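Local atomic coordinates of D-alanyl-D-alanine carboxypeptidase (Enterococcus faecalis V583, PDB entry 5ZHF), a protein that is a zinc carboxypeptidase that removes the terminal D-alanine from peptidoglycan-derived pentapeptides, an activity linked to vancomycin resistance. Residues N50-Q55 / H140-A145; V58-L63 / S95-T100; I174-P179 / L210-Y215; N167-G172 / K204-G209; D79-A84 / P91-G96. One frame throughout, in Å; residues are numbered along the deposited sequence.

Contact 1: residues N50-Q55 / H140-A145. With ZN (zinc ion), chain C.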
# COMPACT_ATOMS: atom_id res chain seq x y z
N ASN A 50 -9.25 -5.99 10.97
CA ASN A 50 -8.52 -5.13 11.84
C ASN A 50 -8.69 -3.66 11.39
O ASN A 50 -7.81 -3.13 10.72
CB ASN A 50 -7.05 -5.54 11.86
CG ASN A 50 -6.82 -6.91 12.49
OD1 ASN A 50 -6.90 -7.95 11.83
ND2 ASN A 50 -6.52 -6.90 13.77
N PRO A 51 -9.81 -3.01 11.76
CA PRO A 51 -10.02 -1.62 11.40
C PRO A 51 -9.02 -0.70 12.08
O PRO A 51 -8.46 -1.06 13.11
CB PRO A 51 -11.43 -1.31 11.95
CG PRO A 51 -12.05 -2.62 12.20
CD PRO A 51 -10.94 -3.54 12.56
N ILE A 52 -8.85 0.49 11.52
CA ILE A 52 -8.02 1.51 12.18
C ILE A 52 -8.70 1.86 13.50
O ILE A 52 -9.92 2.05 13.51
CB ILE A 52 -7.85 2.77 11.32
CG1 ILE A 52 -6.97 2.40 10.14
CG2 ILE A 52 -7.16 3.89 12.09
CD1 ILE A 52 -6.73 3.53 9.19
N PRO A 53 -7.93 1.95 14.59
CA PRO A 53 -8.53 2.36 15.87
C PRO A 53 -9.27 3.69 15.79
O PRO A 53 -8.86 4.56 15.03
CB PRO A 53 -7.32 2.50 16.80
CG PRO A 53 -6.27 1.62 16.20
CD PRO A 53 -6.48 1.70 14.72
N ALA A 54 -10.37 3.85 16.53
CA ALA A 54 -10.99 5.16 16.65
C ALA A 54 -9.96 6.07 17.34
O ALA A 54 -9.20 5.61 18.18
CB ALA A 54 -12.28 5.07 17.45
N GLN A 55 -9.92 7.34 16.93
CA GLN A 55 -8.95 8.32 17.47
C GLN A 55 -7.47 7.99 17.16
O GLN A 55 -6.57 8.33 17.94
CB GLN A 55 -9.14 8.50 19.00
CG GLN A 55 -10.57 8.82 19.44
CD GLN A 55 -10.93 8.21 20.79
OE1 GLN A 55 -10.96 6.99 20.95
NE2 GLN A 55 -11.23 9.07 21.76
N HIS A 140 -4.18 3.01 3.60
CA HIS A 140 -4.01 4.40 3.20
C HIS A 140 -4.48 5.37 4.27
O HIS A 140 -3.99 6.48 4.34
CB HIS A 140 -4.66 4.69 1.86
CG HIS A 140 -3.91 4.10 0.71
ND1 HIS A 140 -2.86 4.75 0.11
CD2 HIS A 140 -4.05 2.92 0.06
CE1 HIS A 140 -2.38 4.00 -0.87
NE2 HIS A 140 -3.08 2.88 -0.92
N GLN A 141 -5.40 4.94 5.11
CA GLN A 141 -5.86 5.80 6.19
C GLN A 141 -4.88 5.86 7.39
O GLN A 141 -5.10 6.65 8.32
CB GLN A 141 -7.25 5.37 6.61
CG GLN A 141 -8.27 5.49 5.50
CD GLN A 141 -9.61 4.95 5.90
OE1 GLN A 141 -9.95 3.81 5.57
NE2 GLN A 141 -10.37 5.75 6.68
N LEU A 142 -3.83 5.05 7.37
CA LEU A 142 -2.76 5.16 8.37
C LEU A 142 -1.75 6.23 8.06
O LEU A 142 -1.08 6.73 8.97
CB LEU A 142 -1.99 3.86 8.50
CG LEU A 142 -2.72 2.64 9.04
CD1 LEU A 142 -1.94 1.36 8.75
CD2 LEU A 142 -2.97 2.84 10.52
N GLY A 143 -1.55 6.53 6.77
CA GLY A 143 -0.39 7.31 6.35
C GLY A 143 0.88 6.48 6.17
O GLY A 143 1.94 7.03 5.87
N LEU A 144 0.78 5.14 6.33
CA LEU A 144 1.93 4.24 6.24
C LEU A 144 2.02 3.55 4.89
O LEU A 144 2.98 2.80 4.68
CB LEU A 144 1.86 3.18 7.35
CG LEU A 144 1.98 3.76 8.77
CD1 LEU A 144 1.99 2.64 9.80
CD2 LEU A 144 3.24 4.60 8.90
N ALA A 145 1.05 3.80 4.00
CA ALA A 145 1.04 3.16 2.68
C ALA A 145 1.07 4.16 1.57
O ALA A 145 0.45 5.24 1.65
CB ALA A 145 -0.18 2.26 2.52
ZN ZN C . -2.84 1.23 -2.21
O HOH W 1 -4.22 0.14 -3.56

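Contact 2: residues V58-L63 / S95-T100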
# COMPACT_ATOMS: atom_id res chain seq x y z
N VAL A 58 -2.40 10.65 13.46
CA VAL A 58 -1.27 10.66 12.53
C VAL A 58 -0.87 12.10 12.26
O VAL A 58 -1.74 12.96 12.07
CB VAL A 58 -1.57 9.92 11.21
CG1 VAL A 58 -2.75 10.54 10.45
CG2 VAL A 58 -0.32 9.86 10.33
N GLU A 59 0.44 12.37 12.32
CA GLU A 59 0.99 13.64 11.90
C GLU A 59 1.46 13.50 10.46
O GLU A 59 2.30 12.65 10.18
CB GLU A 59 2.17 14.06 12.79
CG GLU A 59 1.80 14.34 14.23
CD GLU A 59 0.79 15.46 14.40
OE1 GLU A 59 0.81 16.43 13.61
OE2 GLU A 59 -0.04 15.38 15.34
N LEU A 60 0.93 14.33 9.58
CA LEU A 60 1.18 14.18 8.16
C LEU A 60 2.11 15.23 7.62
O LEU A 60 2.12 16.37 8.09
CB LEU A 60 -0.13 14.24 7.39
CG LEU A 60 -1.10 13.13 7.76
CD1 LEU A 60 -2.50 13.41 7.24
CD2 LEU A 60 -0.56 11.79 7.25
N GLU A 61 2.92 14.82 6.65
CA GLU A 61 3.75 15.71 5.88
C GLU A 61 3.24 15.68 4.45
O GLU A 61 2.82 14.62 3.95
CB GLU A 61 5.19 15.22 5.89
CG GLU A 61 6.15 16.19 5.23
CD GLU A 61 7.58 15.72 5.26
OE1 GLU A 61 7.82 14.57 4.84
OE2 GLU A 61 8.46 16.51 5.67
N GLN A 62 3.31 16.82 3.80
CA GLN A 62 2.91 16.94 2.39
C GLN A 62 4.14 16.79 1.52
O GLN A 62 5.20 17.42 1.78
CB GLN A 62 2.26 18.28 2.18
CG GLN A 62 1.67 18.44 0.81
CD GLN A 62 0.89 19.73 0.67
OE1 GLN A 62 -0.05 19.97 1.42
NE2 GLN A 62 1.28 20.56 -0.28
N LEU A 63 4.01 15.94 0.49
CA LEU A 63 5.04 15.74 -0.50
C LEU A 63 4.90 16.82 -1.58
O LEU A 63 3.90 17.54 -1.59
CB LEU A 63 4.90 14.36 -1.13
CG LEU A 63 4.99 13.19 -0.17
CD1 LEU A 63 4.83 11.88 -0.93
CD2 LEU A 63 6.34 13.22 0.53
N SER A 95 -0.65 7.85 -4.60
CA SER A 95 -1.61 8.00 -3.52
C SER A 95 -0.96 7.64 -2.20
O SER A 95 -0.38 6.55 -2.07
CB SER A 95 -2.81 7.06 -3.74
OG SER A 95 -3.75 7.19 -2.67
N GLY A 96 -1.08 8.54 -1.24
CA GLY A 96 -0.58 8.30 0.13
C GLY A 96 -1.77 8.21 1.09
O GLY A 96 -2.64 7.33 0.97
N TYR A 97 -1.81 9.14 2.02
CA TYR A 97 -2.87 9.21 3.00
C TYR A 97 -4.20 9.48 2.33
O TYR A 97 -4.27 10.30 1.39
CB TYR A 97 -2.58 10.34 4.02
CG TYR A 97 -3.67 10.50 5.01
CD1 TYR A 97 -3.79 9.63 6.10
CD2 TYR A 97 -4.62 11.49 4.87
CE1 TYR A 97 -4.82 9.76 7.01
CE2 TYR A 97 -5.65 11.63 5.78
CZ TYR A 97 -5.74 10.75 6.85
OH TYR A 97 -6.77 10.86 7.78
N ARG A 98 -5.25 8.84 2.83
CA ARG A 98 -6.61 9.11 2.40
C ARG A 98 -7.52 9.30 3.60
O ARG A 98 -7.43 8.55 4.57
CB ARG A 98 -7.17 7.95 1.60
CG ARG A 98 -6.45 7.65 0.31
CD ARG A 98 -7.06 6.39 -0.29
NE ARG A 98 -6.25 5.93 -1.38
CZ ARG A 98 -6.22 4.70 -1.88
NH1 ARG A 98 -7.02 3.73 -1.42
NH2 ARG A 98 -5.36 4.45 -2.86
N THR A 99 -8.41 10.28 3.50
CA THR A 99 -9.48 10.45 4.49
C THR A 99 -10.53 9.36 4.27
O THR A 99 -10.54 8.68 3.24
CB THR A 99 -10.17 11.82 4.37
OG1 THR A 99 -10.84 11.89 3.12
CG2 THR A 99 -9.17 13.00 4.48
N THR A 100 -11.43 9.24 5.24
CA THR A 100 -12.57 8.33 5.14
C THR A 100 -13.38 8.57 3.87
O THR A 100 -13.68 7.62 3.13
CB THR A 100 -13.46 8.49 6.39
OG1 THR A 100 -12.69 8.13 7.55
CG2 THR A 100 -14.75 7.64 6.29

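Contact 3: residues I174-P179 / L210-Y215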
# COMPACT_ATOMS: atom_id res chain seq x y z
N ILE A 174 7.33 -2.93 2.37
CA ILE A 174 7.00 -4.23 1.80
C ILE A 174 5.95 -4.14 0.71
O ILE A 174 5.05 -3.25 0.74
CB ILE A 174 6.56 -5.25 2.88
CG1 ILE A 174 5.30 -4.77 3.63
CG2 ILE A 174 7.69 -5.48 3.85
CD1 ILE A 174 4.79 -5.73 4.71
N ARG A 175 6.07 -5.07 -0.24
CA ARG A 175 5.04 -5.30 -1.24
C ARG A 175 3.90 -5.98 -0.50
O ARG A 175 3.94 -7.18 -0.21
CB ARG A 175 5.59 -6.18 -2.38
CG ARG A 175 4.62 -6.37 -3.52
CD ARG A 175 5.20 -7.33 -4.53
NE ARG A 175 4.28 -7.56 -5.65
CZ ARG A 175 4.63 -8.15 -6.80
NH1 ARG A 175 5.88 -8.55 -7.01
NH2 ARG A 175 3.73 -8.30 -7.75
N ARG A 176 2.92 -5.17 -0.13
CA ARG A 176 1.95 -5.57 0.89
C ARG A 176 1.03 -6.70 0.46
O ARG A 176 0.60 -7.50 1.30
CB ARG A 176 1.10 -4.37 1.25
CG ARG A 176 0.07 -4.61 2.33
CD ARG A 176 0.72 -5.01 3.63
NE ARG A 176 -0.26 -5.21 4.68
CZ ARG A 176 -0.93 -6.34 4.91
NH1 ARG A 176 -0.81 -7.40 4.11
NH2 ARG A 176 -1.76 -6.39 5.95
N TYR A 177 0.68 -6.72 -0.82
CA TYR A 177 -0.33 -7.63 -1.36
C TYR A 177 0.26 -8.45 -2.52
O TYR A 177 -0.08 -8.22 -3.68
CB TYR A 177 -1.55 -6.85 -1.80
CG TYR A 177 -2.17 -5.98 -0.73
CD1 TYR A 177 -2.59 -6.53 0.50
CD2 TYR A 177 -2.32 -4.60 -0.92
CE1 TYR A 177 -3.18 -5.73 1.47
CE2 TYR A 177 -2.91 -3.80 0.06
CZ TYR A 177 -3.31 -4.36 1.26
OH TYR A 177 -3.89 -3.55 2.23
N PRO A 178 1.15 -9.38 -2.19
CA PRO A 178 1.81 -10.13 -3.25
C PRO A 178 0.90 -11.15 -3.91
O PRO A 178 -0.10 -11.56 -3.33
CB PRO A 178 2.99 -10.81 -2.54
CG PRO A 178 2.65 -10.86 -1.13
CD PRO A 178 1.64 -9.78 -0.86
N PRO A 179 1.22 -11.52 -5.15
CA PRO A 179 0.31 -12.38 -5.91
C PRO A 179 0.11 -13.78 -5.33
O PRO A 179 -0.94 -14.38 -5.53
CB PRO A 179 0.96 -12.45 -7.31
CG PRO A 179 2.37 -12.02 -7.13
CD PRO A 179 2.38 -11.08 -5.96
N LEU A 210 7.01 -13.71 3.06
CA LEU A 210 5.77 -13.63 3.82
C LEU A 210 4.94 -12.44 3.41
O LEU A 210 5.45 -11.54 2.74
CB LEU A 210 6.09 -13.48 5.30
CG LEU A 210 7.01 -14.53 5.93
CD1 LEU A 210 7.41 -14.10 7.33
CD2 LEU A 210 6.30 -15.88 5.94
N CYS A 211 3.66 -12.48 3.80
CA CYS A 211 2.85 -11.27 3.91
C CYS A 211 2.82 -10.85 5.38
O CYS A 211 3.25 -11.61 6.26
CB CYS A 211 1.44 -11.48 3.35
SG CYS A 211 0.39 -12.68 4.22
N LEU A 212 2.36 -9.64 5.64
CA LEU A 212 2.38 -9.07 6.97
C LEU A 212 1.60 -9.92 8.00
O LEU A 212 2.07 -10.15 9.11
CB LEU A 212 1.84 -7.64 6.94
CG LEU A 212 1.91 -6.88 8.27
CD1 LEU A 212 3.32 -6.84 8.85
CD2 LEU A 212 1.32 -5.49 8.09
N GLU A 213 0.43 -10.39 7.60
CA GLU A 213 -0.40 -11.22 8.47
C GLU A 213 0.35 -12.45 8.99
O GLU A 213 0.27 -12.76 10.19
CB GLU A 213 -1.67 -11.65 7.76
CG GLU A 213 -2.72 -10.57 7.61
CD GLU A 213 -2.54 -9.67 6.38
OE1 GLU A 213 -1.54 -9.82 5.61
OE2 GLU A 213 -3.41 -8.79 6.22
N GLU A 214 1.07 -13.13 8.10
CA GLU A 214 1.88 -14.32 8.45
C GLU A 214 3.00 -13.95 9.40
O GLU A 214 3.23 -14.67 10.39
CB GLU A 214 2.52 -14.93 7.20
CG GLU A 214 1.56 -15.63 6.27
CD GLU A 214 2.25 -16.13 5.01
OE1 GLU A 214 2.83 -15.31 4.29
OE2 GLU A 214 2.23 -17.35 4.75
N TYR A 215 3.68 -12.84 9.10
CA TYR A 215 4.77 -12.37 9.94
C TYR A 215 4.29 -12.13 11.37
O TYR A 215 4.93 -12.57 12.34
CB TYR A 215 5.37 -11.09 9.37
CG TYR A 215 6.52 -10.54 10.18
CD1 TYR A 215 7.76 -11.16 10.16
CD2 TYR A 215 6.36 -9.40 10.96
CE1 TYR A 215 8.81 -10.66 10.88
CE2 TYR A 215 7.41 -8.90 11.70
CZ TYR A 215 8.64 -9.53 11.64
OH TYR A 215 9.70 -9.05 12.34
O HOH W 2 4.92 -8.68 1.94
O HOH W 3 2.49 -8.18 3.20

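Contact 4: residues N167-G172 / K204-G209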
# COMPACT_ATOMS: atom_id res chain seq x y z
N ASN A 167 13.81 -4.24 -4.14
CA ASN A 167 14.57 -3.26 -3.33
C ASN A 167 13.87 -2.61 -2.13
O ASN A 167 14.55 -2.02 -1.28
CB ASN A 167 15.08 -2.14 -4.22
CG ASN A 167 16.10 -2.61 -5.22
OD1 ASN A 167 17.29 -2.72 -4.89
ND2 ASN A 167 15.66 -2.89 -6.44
N SER A 168 12.54 -2.60 -2.10
CA SER A 168 11.83 -1.75 -1.16
C SER A 168 12.15 -2.05 0.30
O SER A 168 12.12 -1.14 1.14
CB SER A 168 10.33 -1.87 -1.34
OG SER A 168 9.85 -3.16 -1.00
N TYR A 169 12.40 -3.32 0.58
CA TYR A 169 12.63 -3.78 1.97
C TYR A 169 13.85 -3.15 2.61
O TYR A 169 13.88 -2.93 3.80
CB TYR A 169 12.73 -5.32 2.03
CG TYR A 169 13.99 -5.86 1.42
CD1 TYR A 169 14.07 -6.13 0.06
CD2 TYR A 169 15.13 -6.08 2.21
CE1 TYR A 169 15.24 -6.61 -0.51
CE2 TYR A 169 16.30 -6.57 1.65
CZ TYR A 169 16.36 -6.83 0.29
OH TYR A 169 17.53 -7.32 -0.32
N ARG A 170 14.84 -2.80 1.79
CA ARG A 170 16.03 -2.12 2.27
C ARG A 170 15.74 -0.74 2.91
O ARG A 170 16.55 -0.21 3.67
CB ARG A 170 17.06 -2.00 1.13
CG ARG A 170 17.53 -3.34 0.58
CD ARG A 170 18.76 -3.26 -0.32
NE ARG A 170 18.48 -2.54 -1.57
CZ ARG A 170 18.90 -1.32 -1.89
NH1 ARG A 170 19.64 -0.59 -1.06
NH2 ARG A 170 18.57 -0.80 -3.08
N PHE A 171 14.56 -0.18 2.61
CA PHE A 171 14.09 1.11 3.11
C PHE A 171 12.88 0.99 4.02
O PHE A 171 12.29 2.00 4.41
CB PHE A 171 13.79 2.02 1.93
CG PHE A 171 14.91 2.06 0.96
CD1 PHE A 171 16.00 2.89 1.19
CD2 PHE A 171 14.92 1.22 -0.14
CE1 PHE A 171 17.09 2.89 0.32
CE2 PHE A 171 16.01 1.22 -1.01
CZ PHE A 171 17.08 2.07 -0.79
N GLY A 172 12.55 -0.24 4.41
CA GLY A 172 11.50 -0.48 5.37
C GLY A 172 10.11 -0.67 4.79
O GLY A 172 9.14 -0.66 5.52
N LYS A 204 13.07 -9.24 7.05
CA LYS A 204 12.64 -10.59 7.41
C LYS A 204 11.48 -11.05 6.55
O LYS A 204 11.48 -12.17 6.04
CB LYS A 204 12.26 -10.67 8.89
CG LYS A 204 13.43 -10.48 9.84
CD LYS A 204 13.01 -10.52 11.31
CE LYS A 204 14.23 -10.67 12.22
NZ LYS A 204 13.98 -10.17 13.60
N ILE A 205 10.49 -10.18 6.36
CA ILE A 205 9.34 -10.50 5.52
C ILE A 205 9.78 -10.86 4.10
O ILE A 205 9.30 -11.83 3.50
CB ILE A 205 8.29 -9.35 5.56
CG1 ILE A 205 7.61 -9.35 6.94
CG2 ILE A 205 7.25 -9.51 4.46
CD1 ILE A 205 6.86 -8.08 7.28
N TYR A 206 10.70 -10.07 3.57
CA TYR A 206 11.19 -10.27 2.23
C TYR A 206 11.96 -11.58 2.10
O TYR A 206 11.68 -12.36 1.21
CB TYR A 206 12.08 -9.11 1.81
CG TYR A 206 12.66 -9.32 0.43
CD1 TYR A 206 11.91 -9.04 -0.71
CD2 TYR A 206 13.95 -9.82 0.26
CE1 TYR A 206 12.44 -9.24 -1.97
CE2 TYR A 206 14.49 -10.02 -1.00
CZ TYR A 206 13.73 -9.72 -2.11
OH TYR A 206 14.23 -9.92 -3.38
N HIS A 207 12.91 -11.81 3.00
CA HIS A 207 13.73 -13.03 2.95
C HIS A 207 12.92 -14.31 3.15
O HIS A 207 13.22 -15.33 2.53
CB HIS A 207 14.91 -12.95 3.93
CG HIS A 207 16.01 -12.03 3.47
ND1 HIS A 207 16.52 -12.06 2.19
CD2 HIS A 207 16.69 -11.06 4.13
CE1 HIS A 207 17.46 -11.13 2.07
NE2 HIS A 207 17.59 -10.52 3.23
N GLN A 208 11.88 -14.24 3.96
CA GLN A 208 11.03 -15.41 4.24
C GLN A 208 9.83 -15.55 3.30
O GLN A 208 9.10 -16.55 3.37
CB GLN A 208 10.56 -15.36 5.69
CG GLN A 208 11.71 -15.45 6.69
CD GLN A 208 11.25 -15.32 8.13
OE1 GLN A 208 10.19 -15.83 8.50
NE2 GLN A 208 12.03 -14.64 8.94
N GLY A 209 9.62 -14.56 2.43
CA GLY A 209 8.55 -14.60 1.44
C GLY A 209 7.17 -14.57 2.06
O GLY A 209 6.26 -15.29 1.63

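Contact 5: residues D79-A84 / P91-G96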
# COMPACT_ATOMS: atom_id res chain seq x y z
N ASP A 79 14.71 8.17 0.92
CA ASP A 79 15.83 7.29 0.60
C ASP A 79 15.49 6.28 -0.49
O ASP A 79 16.32 5.99 -1.38
CB ASP A 79 16.31 6.52 1.82
CG ASP A 79 17.00 7.40 2.84
OD1 ASP A 79 17.38 8.56 2.56
OD2 ASP A 79 17.17 6.89 3.97
N LEU A 80 14.28 5.74 -0.44
CA LEU A 80 13.81 4.79 -1.43
C LEU A 80 13.78 5.45 -2.83
O LEU A 80 14.29 4.88 -3.80
CB LEU A 80 12.44 4.25 -1.06
CG LEU A 80 11.90 3.20 -2.03
CD1 LEU A 80 11.09 2.14 -1.33
CD2 LEU A 80 11.08 3.81 -3.16
N PHE A 81 13.18 6.63 -2.90
CA PHE A 81 13.08 7.34 -4.18
C PHE A 81 14.45 7.74 -4.72
O PHE A 81 14.73 7.56 -5.93
CB PHE A 81 12.13 8.54 -4.09
CG PHE A 81 10.69 8.20 -4.36
CD1 PHE A 81 10.07 7.15 -3.72
CD2 PHE A 81 9.95 8.92 -5.28
CE1 PHE A 81 8.75 6.81 -3.97
CE2 PHE A 81 8.62 8.61 -5.52
CZ PHE A 81 8.02 7.54 -4.89
N ASP A 82 15.31 8.23 -3.83
CA ASP A 82 16.68 8.55 -4.21
C ASP A 82 17.42 7.34 -4.81
O ASP A 82 18.11 7.49 -5.82
CB ASP A 82 17.48 9.06 -3.00
CG ASP A 82 17.08 10.46 -2.56
OD1 ASP A 82 16.31 11.15 -3.24
OD2 ASP A 82 17.60 10.87 -1.50
N ALA A 83 17.25 6.16 -4.19
CA ALA A 83 17.90 4.93 -4.65
C ALA A 83 17.35 4.46 -5.99
O ALA A 83 18.11 4.03 -6.87
CB ALA A 83 17.73 3.81 -3.62
N ALA A 84 16.03 4.54 -6.16
CA ALA A 84 15.42 4.17 -7.44
C ALA A 84 15.99 5.06 -8.56
O ALA A 84 16.45 4.55 -9.60
CB ALA A 84 13.90 4.29 -7.35
N PRO A 91 10.05 6.79 -9.92
CA PRO A 91 8.70 6.58 -9.41
C PRO A 91 8.00 7.87 -9.01
O PRO A 91 8.62 8.93 -8.90
CB PRO A 91 8.92 5.69 -8.17
CG PRO A 91 10.35 5.92 -7.78
CD PRO A 91 11.08 6.60 -8.88
N ILE A 92 6.70 7.76 -8.77
CA ILE A 92 5.90 8.83 -8.20
C ILE A 92 5.00 8.23 -7.14
O ILE A 92 4.65 7.04 -7.21
CB ILE A 92 5.00 9.54 -9.27
CG1 ILE A 92 3.99 8.55 -9.88
CG2 ILE A 92 5.85 10.16 -10.38
CD1 ILE A 92 2.93 9.22 -10.75
N VAL A 93 4.58 9.06 -6.19
CA VAL A 93 3.58 8.65 -5.20
C VAL A 93 2.22 9.00 -5.78
O VAL A 93 1.80 10.17 -5.76
CB VAL A 93 3.79 9.31 -3.84
CG1 VAL A 93 2.68 8.87 -2.86
CG2 VAL A 93 5.18 9.00 -3.27
N ALA A 94 1.55 8.00 -6.31
CA ALA A 94 0.22 8.22 -6.87
C ALA A 94 -0.82 8.48 -5.77
O ALA A 94 -1.77 9.23 -5.95
CB ALA A 94 -0.17 7.05 -7.76
N SER A 95 -0.65 7.85 -4.60
CA SER A 95 -1.61 8.00 -3.52
C SER A 95 -0.96 7.64 -2.20
O SER A 95 -0.38 6.55 -2.07
CB SER A 95 -2.81 7.06 -3.74
OG SER A 95 -3.75 7.19 -2.67
N GLY A 96 -1.08 8.54 -1.24
CA GLY A 96 -0.58 8.30 0.13
C GLY A 96 -1.77 8.21 1.09
O GLY A 96 -2.64 7.33 0.97

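Contact 1: residues N50-Q55 / H140-A145
Ile52 meets Gln141 and Leu142 because its CG1 branch stands anti to the carbonyl carbon (chi1 -70°) and then runs straight on to CD1 (chi2 179°), while Leu142 carries its CG beside its own backbone N (chi1 -65°). The segment 140-145 comes from the SxHxxGxAxD zinc motif of the M15 peptidases, which begins at Ser138 and ends at Asp147; Ile52, on an irregular run before strand 60-62, packs against Gln141 and Leu142 of this motif. Ile52 CD1 ends against the main chain of the motif, 3.7 Å from Leu142 N. The approach of Ile52 CD1 to Gln141 CB, 3.2 Å, is shorter than ordinary carbon-carbon packing and is a doubtful detail. Beside it the two aliphatic chains run obliquely past one another, Ile52 CG1 lying 4.0 Å from Leu142 CD2. Gln141 is extended beyond CG, close to the substrate-binding Gln103, and its OE1 takes the N-H of Gly136. Gly143, with a positive phi of the kind glycine readily adopts, turns the chain toward strand 145-150. His140 points its side chain the other way, into the active site, where its ND1 hydrogen-bonds to Gly96 O, which should fix the rotation of the ring. Asp147 and His193 complete the protein ligands of the zinc, and His140 NE2 binds the metal at 2.1 Å, with a water 2.2 Å from the zinc.

Contact 2: residues V58-L63 / S95-T100
Leu60 sits over the ring of Tyr97, and this is the tight part of the contact. Leu60 CD1 lies 3.8 Å from the ring centroid, only 14° off the normal, a CH-pi contact in which that methyl comes within 3.7 Å of Tyr97 CD2. Leu60 CD2 reaches toward the root of the ring, 4.0 Å from Tyr97 CG. With CG anti to the main-chain nitrogen (chi1 177°), Tyr97 swings its ring out toward the strand. The packing thins out at Val58, itself partly exposed, whose CG1 approaches Tyr97 CE1 obliquely at 4.1 Å. All three side chains keep some exposure, so this is a surface patch joining strand 60-62, half of a small two-stranded sheet, to the loop that leads into helix 100-116. On the same loop Arg98 faces the zinc site, its NH2 giving a hydrogen bond to Ser95 OG and a salt bridge to the zinc ligand Asp147. Between the segments themselves the contact has no hydrogen bond and rests on dispersion between methyl groups and the tyrosine ring, with Leu60 over its face.

Contact 3: residues I174-P179 / L210-Y215
The chain following edge strand 173-175 is tied here to the start of the C-terminal helix 212-218 by a two-pronged salt bridge. Arg176 grips the carboxylate of Glu213 end-on, one nitrogen to each oxygen. Arg176 NH2 reaches Glu213 OE2 at 2.9 Å, nearly straight (170°) and in the guanidinium plane, though it meets that oxygen from above the carboxylate. Arg176 NH1 reaches OE1 of Glu213, also at 2.9 Å, on the syn side and more bent (145°). The two flat groups are turned 60° against each other. A kink at chi2 folds Arg176 back toward the helix, and the guanidinium is held between two covers: Leu212 CB lies 3.7 Å above its centre, and Tyr177 CE1 is over the rim of the opposite face. The remaining nitrogen, NE, forms a salt bridge with Glu139, and Asn47 gives a further bond to Glu213 OE2. Ile174 CD1 adds apolar packing 4.2 Å from Leu212 CB. Two waters bridge the backbones; one donates to Arg176 O and accepts from Leu212 N, both at 2.8 Å. Arg176, itself buried, also packs on the zinc ligand His193, linking this ion pair to the metal site. At the helix start, Cys211 is the N-cap, and its N-H goes to Glu214 OE1 (3.0 Å) on the anti lone pair, as in one half of a capping box.

Contact 4: residues N167-G172 / K204-G209
Tyr169, in the 3-10 turn 168-171, and Tyr206, in the last turns of helix 199-208, bring their CA atoms to 6.7 Å, the closest pair of CA atoms across the contact. Their rings form an offset stack: the planes are only 10° apart and the centroids 4.1 Å, with Tyr169 CD1 lying 3.5 Å from Tyr206 CG. The displacement puts Tyr206 CD2 above the rim of the Tyr169 ring and brings Tyr206 CB partly over it as well. Tyr169 achieves this by setting its CG between main-chain N and C (chi1 71°), which turns the ring toward the helix, whereas Tyr206 reaches out with CG opposite its N (chi1 177°). The opposite face of Tyr169 is covered by Arg170 CG, so the ring is packed from both sides. His207 joins the aromatic cluster more loosely, its NE2 4.4 Å from Tyr169 CE2 and its ring tilted against that of the tyrosine. Nearby, Gly209 ends the helix in a Schellman motif. The contact lies at the surface, away from the catalytic site, and no hydrogen bond crosses it; the turn before strand 173-175 meets the helix through dispersion between the two stacked tyrosine faces, with the looser histidine beside them.

Contact 5: residues D79-A84 / P91-G96
Ala84 N donates to Leu80 O at 3.0 Å, one of the regular bonds of helix 74-86, and from this turn the Ala84 methyl and the Phe81 ring both face Pro91 on strand 91-95. Pro91 puts its CG over the ring of Phe81, 3.8 Å from the centroid and 8° off the normal, a CH-pi contact squarely over the face. Pro91 CB lies 3.9 Å from Phe81 CZ, farther along the ring. Ala84 CB meets the same proline, 3.9 Å from Pro91 CG. Farther along the strand, Val93 CG2 comes within 3.6 Å of Phe81 CZ, crossing the phenylalanine at about a right angle; it gets there because this branch stands beside the backbone N, with CG1 anti to that nitrogen (chi1 178°). The backbone carbon of Ile92 lies at the ring edge, near its plane. The helix and the short strand run nearly antiparallel, at 156°, with their axes 9.5 Å apart. This is an edge strand of the four-stranded antiparallel sheet, paired with strand 145-150, where Ala94 and Ser95 both face the zinc ligand Asp147 in a classic beta bulge. The join itself is apolar: the ring, the proline and two methyl groups bury one another, so the helix is held on the sheet by dispersion and the hydrophobic effect.

Contacts 1, 2 and 5 form a connected group that reaches the zinc ligand His140. His140 O of contact 1 lies 3.1 Å from Arg98 N of contact 2, a probable hydrogen bond, and the His140 ring packs on Ser95-Gly96, the residues contacts 2 and 5 share. Leu63 CD1 of contact 2 packs 3.7 Å from Val93 CG2 of contact 5. Contacts 3 and 4 lie together, centres about 10 Å apart, where helices 199-208 and 212-218 follow each other and Leu210 N approaches Ile205 O at 3.0 Å. Contact 4 also touches contact 5, Phe171 CZ meeting Ala83 CB. Contacts 2 and 3 fall on opposite sides of the chain's centre, yet Arg176 of contact 3 is still about 8 Å from the zinc at the nearest side-chain atom.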